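Local coordinates for protein elastinolytic metalloprotease (Pseudoalteromonas sp. CF6-2, PDB 6IK4) that is an elastinolytic zinc metalloprotease of the M23 family whose catalytic domain probably hydrolyses peptide bonds in elastin and peptidoglycan, at residues G19-T24 with S32-N37; Y28-L33 with I142-S147; S62-V67 with L108-Q113; T75-M80 with V119-L124. One frame throughout, in Å; residues are numbered along the deposited sequence.

Interaction 1. Residues G19-T24 with S32-N37; sequences GAHSNT and SLDFNN. With ZN (zinc ion), chain B.
The zinc site of an M23 peptidase takes shape where His21, in a loop, meets Asp34 on strand 32-36, two of the three protein ligands of the metal. His21 NE2 lies 2.1 Å from the zinc ion and Asp34 OD1 2.0 Å from it. Ring and carboxylate cross at about a right angle, their planes 63° apart, and the metal rather than a shared proton joins NE2 to OD1. The histidine shows how a first-shell ligand is held in position. With chi1 at 51°, CG sits between the backbone N and the carbonyl carbon, and the ring folds back so that ND1 donates to Gly19 O (2.9 Å, 162°). That bond lies in both the ring plane and the carbonyl plane, so it fixes the rotation of the imidazole and keeps NE2 turned to the metal. Ser32 CB covers one face in a CH-pi contact, 4.1 Å from the His21 ring centroid. The backbones close as a single antiparallel hydrogen-bonded pair: His21 N reaches Ser32 O at 3.0 Å and Ser32 N reaches His21 O at 2.7 Å. A water extends the link, donating to Gly19 O and accepting from Asp34 N. Strand 32-36 runs between strand 14-17 and strand 119-125, and from the latter His120 completes the protein side of the zinc site.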
# COMPACT_ATOMS: atom_id res chain seq x y z
N GLY A 19 4.42 1.77 10.04
CA GLY A 19 4.78 0.40 10.33
C GLY A 19 3.79 -0.61 9.79
O GLY A 19 2.62 -0.30 9.51
N ALA A 20 4.26 -1.85 9.68
CA ALA A 20 3.41 -2.93 9.18
C ALA A 20 2.30 -3.25 10.17
O ALA A 20 2.50 -3.21 11.39
CB ALA A 20 4.25 -4.17 8.89
N HIS A 21 1.11 -3.55 9.64
CA HIS A 21 -0.04 -3.88 10.46
C HIS A 21 -0.94 -4.82 9.68
O HIS A 21 -0.81 -4.99 8.47
CB HIS A 21 -0.82 -2.62 10.89
CG HIS A 21 -1.16 -1.68 9.76
ND1 HIS A 21 -0.21 -0.88 9.15
CD2 HIS A 21 -2.34 -1.41 9.15
CE1 HIS A 21 -0.79 -0.16 8.21
NE2 HIS A 21 -2.08 -0.46 8.18
N SER A 22 -1.85 -5.47 10.41
CA SER A 22 -2.85 -6.29 9.74
C SER A 22 -3.85 -5.39 9.02
O SER A 22 -3.90 -4.17 9.22
CB SER A 22 -3.57 -7.19 10.74
OG SER A 22 -4.65 -6.48 11.35
N ASN A 23 -4.69 -6.03 8.20
CA ASN A 23 -5.66 -5.28 7.42
C ASN A 23 -6.58 -4.45 8.32
O ASN A 23 -6.97 -3.34 7.95
CB ASN A 23 -6.50 -6.21 6.55
CG ASN A 23 -7.43 -5.46 5.62
OD1 ASN A 23 -7.02 -4.51 4.96
ND2 ASN A 23 -8.69 -5.87 5.59
N THR A 24 -6.90 -4.96 9.52
CA THR A 24 -7.75 -4.23 10.45
C THR A 24 -6.97 -3.39 11.44
O THR A 24 -7.57 -2.51 12.07
CB THR A 24 -8.63 -5.19 11.26
OG1 THR A 24 -7.79 -6.02 12.06
CG2 THR A 24 -9.48 -6.05 10.33
N SER A 32 -0.01 -5.14 5.87
CA SER A 32 -0.40 -3.85 5.31
C SER A 32 0.56 -2.74 5.73
O SER A 32 1.20 -2.81 6.78
CB SER A 32 -1.83 -3.48 5.75
OG SER A 32 -2.76 -4.50 5.40
N LEU A 33 0.62 -1.71 4.88
CA LEU A 33 1.39 -0.49 5.14
C LEU A 33 0.52 0.70 4.76
O LEU A 33 -0.25 0.62 3.80
CB LEU A 33 2.69 -0.46 4.31
CG LEU A 33 3.72 -1.54 4.65
CD1 LEU A 33 4.69 -1.72 3.48
CD2 LEU A 33 4.48 -1.17 5.93
N ASP A 34 0.64 1.79 5.51
CA ASP A 34 -0.02 3.05 5.15
C ASP A 34 1.01 3.98 4.51
O ASP A 34 2.02 4.31 5.14
CB ASP A 34 -0.65 3.70 6.39
CG ASP A 34 -1.76 2.84 6.98
OD1 ASP A 34 -2.32 2.03 6.23
OD2 ASP A 34 -2.07 2.99 8.18
N PHE A 35 0.77 4.36 3.26
CA PHE A 35 1.67 5.23 2.49
C PHE A 35 1.04 6.61 2.30
O PHE A 35 -0.16 6.71 2.01
CB PHE A 35 1.95 4.69 1.09
CG PHE A 35 2.70 3.39 1.05
CD1 PHE A 35 3.83 3.19 1.84
CD2 PHE A 35 2.29 2.38 0.21
CE1 PHE A 35 4.53 2.01 1.77
CE2 PHE A 35 2.97 1.18 0.15
CZ PHE A 35 4.10 0.99 0.92
N ASN A 36 1.85 7.67 2.40
CA ASN A 36 1.37 8.99 2.00
C ASN A 36 2.56 9.83 1.54
O ASN A 36 3.69 9.59 1.95
CB ASN A 36 0.61 9.68 3.14
CG ASN A 36 1.53 10.35 4.16
OD1 ASN A 36 1.85 11.54 4.03
ND2 ASN A 36 1.96 9.61 5.18
N ASN A 37 2.29 10.81 0.68
CA ASN A 37 3.39 11.61 0.14
C ASN A 37 3.56 12.94 0.86
O ASN A 37 4.29 13.81 0.36
CB ASN A 37 3.19 11.86 -1.37
CG ASN A 37 2.16 12.93 -1.67
OD1 ASN A 37 1.29 13.25 -0.85
ND2 ASN A 37 2.24 13.50 -2.88
ZN ZN B . -3.52 0.73 7.23
O HOH W 1 1.53 1.93 8.25

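Interaction 2. Residues Y28-L33 with I142-S147; sequences YPYSSL and IDVGNS
A chi1 of -57° sets Tyr30 CG beside its own backbone N and sends the ring across to residues 144-147, while Val144, whose chi1 of -55° puts CG1 anti to the carbonyl carbon, leaves CG2 between the backbone N and the carbonyl carbon, facing the ring's near edge. CG2 meets Tyr30 CD2 at 4.0 Å. Further along the same ring, Gly145 O lies close to the plane, 3.5 Å from Tyr30 CE2, and the phenol end comes against the backbone of Ser147, with Tyr30 OH 3.2 Å from Ser147 CA. Ser147 O rests over one face of the ring. A water sits between the two phenols, 2.8 Å from Tyr28 OH and 3.2 Å from Tyr30 OH, and makes a weak bond to Asn146 O. Replacing Tyr30 by an alanine is likely to leave Val144 CG2 without its aromatic neighbour, open a gap beside Ser147 and cost the water one of its partners. Deeper in, the contact turns wholly aliphatic, Leu33 CD1 facing Ile142 CD1 at 4.4 Å. Tyr30 centres an inverse gamma turn, after which Ser31 and Ser32 form a classic beta bulge opposite His21. This entry into strand 32-36 is thereby packed on strand 140-143 of the four-stranded sheet, where Phe158 of strand 157-160 touches both Leu33 and Ile142.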
# COMPACT_ATOMS: atom_id res chain seq x y z
N TYR A 28 -3.01 -10.70 13.64
CA TYR A 28 -2.03 -11.13 12.62
C TYR A 28 -2.68 -11.48 11.28
O TYR A 28 -3.89 -11.72 11.22
CB TYR A 28 -1.28 -12.37 13.10
CG TYR A 28 -0.27 -12.15 14.19
CD1 TYR A 28 0.94 -11.52 13.93
CD2 TYR A 28 -0.52 -12.62 15.48
CE1 TYR A 28 1.87 -11.34 14.94
CE2 TYR A 28 0.41 -12.44 16.49
CZ TYR A 28 1.60 -11.80 16.22
OH TYR A 28 2.51 -11.62 17.23
N PRO A 29 -1.88 -11.55 10.20
CA PRO A 29 -0.46 -11.22 10.04
C PRO A 29 -0.27 -9.73 9.75
O PRO A 29 -1.27 -9.06 9.53
CB PRO A 29 -0.05 -12.06 8.84
CG PRO A 29 -1.28 -12.13 8.00
CD PRO A 29 -2.48 -12.00 8.93
N TYR A 30 0.97 -9.22 9.75
CA TYR A 30 1.21 -7.81 9.43
C TYR A 30 1.37 -7.71 7.92
O TYR A 30 2.47 -7.78 7.37
CB TYR A 30 2.43 -7.27 10.16
CG TYR A 30 2.31 -7.43 11.66
CD1 TYR A 30 1.06 -7.49 12.28
CD2 TYR A 30 3.45 -7.54 12.45
CE1 TYR A 30 0.96 -7.66 13.66
CE2 TYR A 30 3.35 -7.71 13.82
CZ TYR A 30 2.11 -7.77 14.42
OH TYR A 30 2.04 -7.95 15.78
N SER A 31 0.23 -7.51 7.26
CA SER A 31 0.10 -7.58 5.81
C SER A 31 0.07 -6.23 5.12
O SER A 31 0.08 -6.18 3.88
CB SER A 31 -1.21 -8.29 5.47
OG SER A 31 -2.29 -7.48 5.92
N SER A 32 -0.01 -5.14 5.87
CA SER A 32 -0.40 -3.85 5.31
C SER A 32 0.56 -2.74 5.73
O SER A 32 1.20 -2.81 6.78
CB SER A 32 -1.83 -3.48 5.75
OG SER A 32 -2.76 -4.50 5.40
N LEU A 33 0.62 -1.71 4.88
CA LEU A 33 1.39 -0.49 5.14
C LEU A 33 0.52 0.70 4.76
O LEU A 33 -0.25 0.62 3.80
CB LEU A 33 2.69 -0.46 4.31
CG LEU A 33 3.72 -1.54 4.65
CD1 LEU A 33 4.69 -1.72 3.48
CD2 LEU A 33 4.48 -1.17 5.93
N ILE A 142 11.25 -5.99 3.42
CA ILE A 142 10.41 -5.46 4.49
C ILE A 142 10.64 -6.29 5.75
O ILE A 142 10.52 -7.52 5.73
CB ILE A 142 8.92 -5.49 4.09
CG1 ILE A 142 8.69 -4.69 2.81
CG2 ILE A 142 8.04 -4.97 5.25
CD1 ILE A 142 7.31 -4.94 2.18
N ASP A 143 10.97 -5.62 6.84
CA ASP A 143 11.13 -6.29 8.13
C ASP A 143 10.01 -5.78 9.03
O ASP A 143 10.00 -4.60 9.38
CB ASP A 143 12.50 -6.00 8.74
CG ASP A 143 12.81 -6.93 9.89
OD1 ASP A 143 12.11 -6.85 10.92
OD2 ASP A 143 13.73 -7.76 9.75
N VAL A 144 9.09 -6.65 9.42
CA VAL A 144 7.95 -6.18 10.22
C VAL A 144 8.37 -6.04 11.68
O VAL A 144 9.34 -6.64 12.15
CB VAL A 144 6.73 -7.10 10.07
CG1 VAL A 144 6.34 -7.25 8.59
CG2 VAL A 144 6.96 -8.47 10.76
N GLY A 145 7.61 -5.23 12.42
CA GLY A 145 7.87 -4.98 13.82
C GLY A 145 7.20 -6.01 14.71
O GLY A 145 6.79 -7.08 14.26
N ASN A 146 7.08 -5.67 15.99
CA ASN A 146 6.61 -6.62 16.99
C ASN A 146 5.18 -6.38 17.43
O ASN A 146 4.68 -7.08 18.32
CB ASN A 146 7.55 -6.58 18.21
CG ASN A 146 8.95 -7.05 17.87
OD1 ASN A 146 9.16 -7.82 16.92
ND2 ASN A 146 9.93 -6.57 18.63
N SER A 147 4.49 -5.41 16.83
CA SER A 147 3.08 -5.17 17.10
C SER A 147 2.52 -4.41 15.91
O SER A 147 3.26 -3.89 15.08
CB SER A 147 2.89 -4.37 18.40
OG SER A 147 3.52 -3.11 18.28
O HOH W 2 4.45 -9.71 16.80

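Interaction 3. Residues S62-V67 with L108-Q113; sequences SCNIRV and LCEGGQ
Ser62 opens the contact, its OG lying 3.9 Å from Cys109 SG, although its polar partner is Gln106. Next comes Cys63, whose SG is joined covalently to Cys109 SG at 2.1 Å. The bridge has a chi3 of -89°, a left-handed twist close to the relaxed right angle, so a loop is tied to the residue just before a strand with little apparent strain. Glu110 N lies near the same sulfur, 3.7 Å from Cys63 SG. Asn64 follows, and its chi1 of -175° places CG anti to the backbone N and carries the amide out to Glu110. Asn64 ND2 donates to Glu110 OE2 (3.0 Å, 155°). The acceptor lies in the amide plane, yet the donor comes to it from above the carboxylate plane. OE2 is also hydrogen-bonded to Ser61 OG, and Asn64 OD1 takes the amide of Asn76, so each group has a second partner. A leucine in place of Asn64 would probably leave Glu110 OE2 with Ser61 alone of these two donors and rob the Asn76 amide of its acceptor. Across the way the chain makes a type I turn, closed by Gly111 N to Leu108 O at 2.9 Å. That turn follows helix 104-107, and the disulfide fastens it to the residue just before strand 64-68, which lies in the sheet between strands 55-61 and 73-81.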
# COMPACT_ATOMS: atom_id res chain seq x y z
N SER A 62 -16.21 2.34 -4.23
CA SER A 62 -15.54 3.51 -4.78
C SER A 62 -14.22 3.82 -4.07
O SER A 62 -13.48 4.69 -4.54
CB SER A 62 -16.46 4.73 -4.71
OG SER A 62 -16.55 5.20 -3.38
N CYS A 63 -13.91 3.16 -2.95
CA CYS A 63 -12.71 3.49 -2.19
C CYS A 63 -11.80 2.27 -1.98
O CYS A 63 -10.91 2.31 -1.12
CB CYS A 63 -13.07 4.12 -0.84
SG CYS A 63 -13.89 3.04 0.36
N ASN A 64 -11.98 1.21 -2.76
CA ASN A 64 -11.34 -0.07 -2.45
C ASN A 64 -11.17 -0.87 -3.73
O ASN A 64 -12.15 -1.30 -4.35
CB ASN A 64 -12.18 -0.83 -1.43
CG ASN A 64 -11.53 -2.11 -0.96
OD1 ASN A 64 -10.34 -2.34 -1.20
ND2 ASN A 64 -12.29 -2.94 -0.25
N ILE A 65 -9.91 -1.07 -4.14
CA ILE A 65 -9.61 -1.72 -5.41
C ILE A 65 -8.43 -2.66 -5.21
O ILE A 65 -7.58 -2.44 -4.34
CB ILE A 65 -9.32 -0.68 -6.52
CG1 ILE A 65 -9.37 -1.31 -7.91
CG2 ILE A 65 -7.96 0.00 -6.28
CD1 ILE A 65 -9.21 -0.30 -9.02
N ARG A 66 -8.37 -3.71 -6.03
CA ARG A 66 -7.35 -4.75 -5.90
C ARG A 66 -6.80 -5.12 -7.28
O ARG A 66 -7.54 -5.12 -8.27
CB ARG A 66 -7.93 -6.00 -5.21
CG ARG A 66 -6.94 -7.15 -5.00
CD ARG A 66 -7.61 -8.34 -4.36
NE ARG A 66 -8.19 -8.04 -3.05
CZ ARG A 66 -8.76 -8.95 -2.26
NH1 ARG A 66 -8.83 -10.22 -2.65
NH2 ARG A 66 -9.26 -8.59 -1.09
N VAL A 67 -5.50 -5.42 -7.32
CA VAL A 67 -4.82 -5.93 -8.51
C VAL A 67 -4.35 -7.34 -8.20
O VAL A 67 -3.50 -7.53 -7.31
CB VAL A 67 -3.62 -5.05 -8.91
CG1 VAL A 67 -2.97 -5.59 -10.21
CG2 VAL A 67 -4.03 -3.58 -9.05
N LEU A 108 -13.32 6.48 4.07
CA LEU A 108 -13.89 5.44 4.91
C LEU A 108 -15.22 4.93 4.35
O LEU A 108 -16.13 4.59 5.10
CB LEU A 108 -14.06 5.96 6.34
CG LEU A 108 -12.74 6.42 6.97
CD1 LEU A 108 -12.95 6.91 8.39
CD2 LEU A 108 -11.72 5.29 6.93
N CYS A 109 -15.32 4.84 3.02
CA CYS A 109 -16.58 4.45 2.40
C CYS A 109 -16.99 3.02 2.76
O CYS A 109 -18.17 2.68 2.62
CB CYS A 109 -16.50 4.64 0.88
SG CYS A 109 -15.88 3.23 -0.10
N GLU A 110 -16.06 2.18 3.22
CA GLU A 110 -16.41 0.85 3.71
C GLU A 110 -16.08 0.68 5.19
O GLU A 110 -15.96 -0.45 5.67
CB GLU A 110 -15.70 -0.25 2.91
CG GLU A 110 -16.20 -0.42 1.50
CD GLU A 110 -15.61 -1.68 0.86
OE1 GLU A 110 -15.82 -2.78 1.41
OE2 GLU A 110 -14.94 -1.56 -0.19
N GLY A 111 -15.93 1.77 5.92
CA GLY A 111 -15.60 1.68 7.33
C GLY A 111 -14.12 1.87 7.57
O GLY A 111 -13.34 2.18 6.67
N GLY A 112 -13.74 1.67 8.83
CA GLY A 112 -12.37 1.84 9.26
C GLY A 112 -12.16 3.15 9.98
O GLY A 112 -13.09 3.88 10.32
N GLN A 113 -10.89 3.45 10.23
CA GLN A 113 -10.51 4.71 10.85
C GLN A 113 -9.32 5.30 10.12
O GLN A 113 -8.54 4.57 9.49
CB GLN A 113 -10.17 4.53 12.34
CG GLN A 113 -9.43 3.24 12.67
CD GLN A 113 -9.09 3.13 14.15
OE1 GLN A 113 -7.94 3.31 14.55
NE2 GLN A 113 -10.10 2.84 14.98

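Interaction 4. Residues T75-M80 with V119-L124; sequences TNYYHM and VHFTLL. With ZN (zinc ion), chain B.
Tyr77 and Phe121 form the apolar centre of a pair of neighbouring antiparallel strands, 75-78 and 119-124, in the main sheet of the M23 fold. The edge of Phe121 is turned toward the face of Tyr77 in an offset edge-to-face pair, centroids 5.4 Å apart and planes at 69°. Thr75 CG2 adds a methyl against the end of the ring, 3.5 Å from Phe121 CZ, and its hydroxyl shares a hydrogen bond of 2.7 Å between Thr75 OG1 and Tyr77 OH. On the other flank Val119 CG2 packs against Tyr77 CB and lies 3.9 Å from Met80 SD. Four backbone hydrogen bonds, joining Asn76 with Thr122 and Tyr78 with His120 in both directions, hold the strands in register. The face carrying Asn76, Tyr78, His120 and Thr122 is the polar one. There a water accepts from Asn76 ND2, donates to His120 O and bonds Thr122 OG1, linking the strands through two side chains and a carbonyl; ND2 also bonds Asn64 OD1, and OG1 Ser32 OG. After Tyr78, the imidazole of His79, predicted to be a proton donor or acceptor, comes obliquely against its neighbour, CD2 3.5 Å from His120 CB; its ND1 is bonded to Ala107 O. His120 extends with CG anti to the backbone N (chi1 170°), its NE2 held by Asn23 OD1 and its ND1 2.0 Å from the zinc ion.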
# COMPACT_ATOMS: atom_id res chain seq x y z
N THR A 75 -2.27 -7.11 -4.58
CA THR A 75 -2.17 -5.96 -3.69
C THR A 75 -3.52 -5.27 -3.64
O THR A 75 -4.19 -5.11 -4.67
CB THR A 75 -1.06 -5.00 -4.14
OG1 THR A 75 -1.18 -4.71 -5.54
CG2 THR A 75 0.31 -5.64 -3.87
N ASN A 76 -3.91 -4.86 -2.44
CA ASN A 76 -5.18 -4.19 -2.22
C ASN A 76 -4.89 -2.76 -1.80
O ASN A 76 -3.91 -2.51 -1.09
CB ASN A 76 -5.99 -4.92 -1.15
CG ASN A 76 -7.47 -4.61 -1.23
OD1 ASN A 76 -8.22 -5.29 -1.93
ND2 ASN A 76 -7.90 -3.57 -0.52
N TYR A 77 -5.73 -1.82 -2.26
CA TYR A 77 -5.54 -0.39 -2.06
C TYR A 77 -6.84 0.16 -1.48
O TYR A 77 -7.86 0.19 -2.18
CB TYR A 77 -5.21 0.32 -3.38
CG TYR A 77 -4.04 -0.30 -4.12
CD1 TYR A 77 -4.18 -1.50 -4.83
CD2 TYR A 77 -2.78 0.30 -4.08
CE1 TYR A 77 -3.10 -2.08 -5.48
CE2 TYR A 77 -1.70 -0.28 -4.74
CZ TYR A 77 -1.86 -1.47 -5.42
OH TYR A 77 -0.77 -2.05 -6.07
N TYR A 78 -6.80 0.64 -0.23
CA TYR A 78 -7.99 1.12 0.46
C TYR A 78 -7.80 2.58 0.86
O TYR A 78 -6.68 3.10 0.91
CB TYR A 78 -8.30 0.23 1.69
CG TYR A 78 -9.62 0.57 2.35
CD1 TYR A 78 -10.83 0.40 1.67
CD2 TYR A 78 -9.67 1.11 3.63
CE1 TYR A 78 -12.05 0.74 2.27
CE2 TYR A 78 -10.88 1.44 4.23
CZ TYR A 78 -12.06 1.26 3.54
OH TYR A 78 -13.27 1.60 4.13
N HIS A 79 -8.93 3.26 1.10
CA HIS A 79 -9.02 4.72 1.28
C HIS A 79 -8.84 5.48 -0.04
O HIS A 79 -8.25 6.56 -0.06
CB HIS A 79 -8.01 5.26 2.31
CG HIS A 79 -8.05 4.58 3.64
ND1 HIS A 79 -9.21 4.43 4.38
CD2 HIS A 79 -7.06 4.05 4.40
CE1 HIS A 79 -8.93 3.83 5.52
NE2 HIS A 79 -7.63 3.58 5.55
N MET A 80 -9.39 4.95 -1.13
CA MET A 80 -9.15 5.48 -2.47
C MET A 80 -10.29 6.39 -2.92
O MET A 80 -11.39 6.39 -2.37
CB MET A 80 -8.98 4.34 -3.48
CG MET A 80 -7.83 3.38 -3.18
SD MET A 80 -6.25 4.24 -3.34
CE MET A 80 -6.16 4.55 -5.10
N VAL A 119 -3.00 5.89 1.56
CA VAL A 119 -3.52 4.62 1.03
C VAL A 119 -3.11 3.51 1.99
O VAL A 119 -1.96 3.45 2.45
CB VAL A 119 -3.02 4.34 -0.40
CG1 VAL A 119 -1.49 4.38 -0.48
CG2 VAL A 119 -3.55 2.98 -0.89
N HIS A 120 -4.08 2.66 2.35
CA HIS A 120 -3.85 1.45 3.11
C HIS A 120 -3.55 0.35 2.10
O HIS A 120 -4.44 -0.05 1.35
CB HIS A 120 -5.09 1.14 3.96
CG HIS A 120 -5.09 -0.20 4.63
ND1 HIS A 120 -4.47 -0.44 5.83
CD2 HIS A 120 -5.70 -1.36 4.29
CE1 HIS A 120 -4.67 -1.69 6.20
NE2 HIS A 120 -5.42 -2.28 5.28
N PHE A 121 -2.31 -0.11 2.07
CA PHE A 121 -1.79 -1.03 1.06
C PHE A 121 -1.60 -2.41 1.67
O PHE A 121 -0.91 -2.54 2.68
CB PHE A 121 -0.46 -0.46 0.53
CG PHE A 121 0.29 -1.36 -0.42
CD1 PHE A 121 0.01 -1.34 -1.78
CD2 PHE A 121 1.33 -2.14 0.04
CE1 PHE A 121 0.73 -2.14 -2.67
CE2 PHE A 121 2.06 -2.95 -0.84
CZ PHE A 121 1.76 -2.94 -2.19
N THR A 122 -2.16 -3.46 1.04
CA THR A 122 -2.20 -4.80 1.63
C THR A 122 -1.73 -5.84 0.62
O THR A 122 -2.13 -5.79 -0.55
CB THR A 122 -3.62 -5.17 2.10
OG1 THR A 122 -4.12 -4.18 3.01
CG2 THR A 122 -3.68 -6.60 2.75
N LEU A 123 -0.91 -6.78 1.08
CA LEU A 123 -0.47 -7.93 0.27
C LEU A 123 -1.34 -9.14 0.59
O LEU A 123 -1.55 -9.48 1.76
CB LEU A 123 1.00 -8.27 0.54
CG LEU A 123 1.56 -9.46 -0.25
CD1 LEU A 123 1.62 -9.14 -1.76
CD2 LEU A 123 2.95 -9.88 0.26
N LEU A 124 -1.80 -9.83 -0.46
CA LEU A 124 -2.63 -11.00 -0.31
C LEU A 124 -2.07 -12.13 -1.16
O LEU A 124 -1.34 -11.89 -2.13
CB LEU A 124 -4.09 -10.72 -0.73
CG LEU A 124 -4.82 -9.59 -0.01
CD1 LEU A 124 -4.75 -8.34 -0.82
CD2 LEU A 124 -6.27 -9.99 0.24
ZN ZN B . -3.52 0.73 7.23
O HOH W 3 -5.79 -2.69 1.33

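How the interactions relate
The zinc site joins interactions 1 and 4, whose centres lie 8 Å apart: one gives two protein ligands, the other the third. Two probable hydrogen bonds join them further: Asn23 OD1 to His120 NE2, which holds a zinc ligand, and Ser32 OG to Thr122 OG1, each 2.8 Å. Interaction 2 shares Ser32 and Leu33 with interaction 1 and backs the histidine loop, Ala20 CB lying 3.7 Å from Val144 CG1. On the far side, interaction 3 adjoins interaction 4, where Gly111 O meets Tyr78 OH at 2.6 Å in a probable hydrogen bond. Interactions 2 and 3, centres about 20 Å apart, do not touch and flank the zinc-binding contacts from separate parts of the fold.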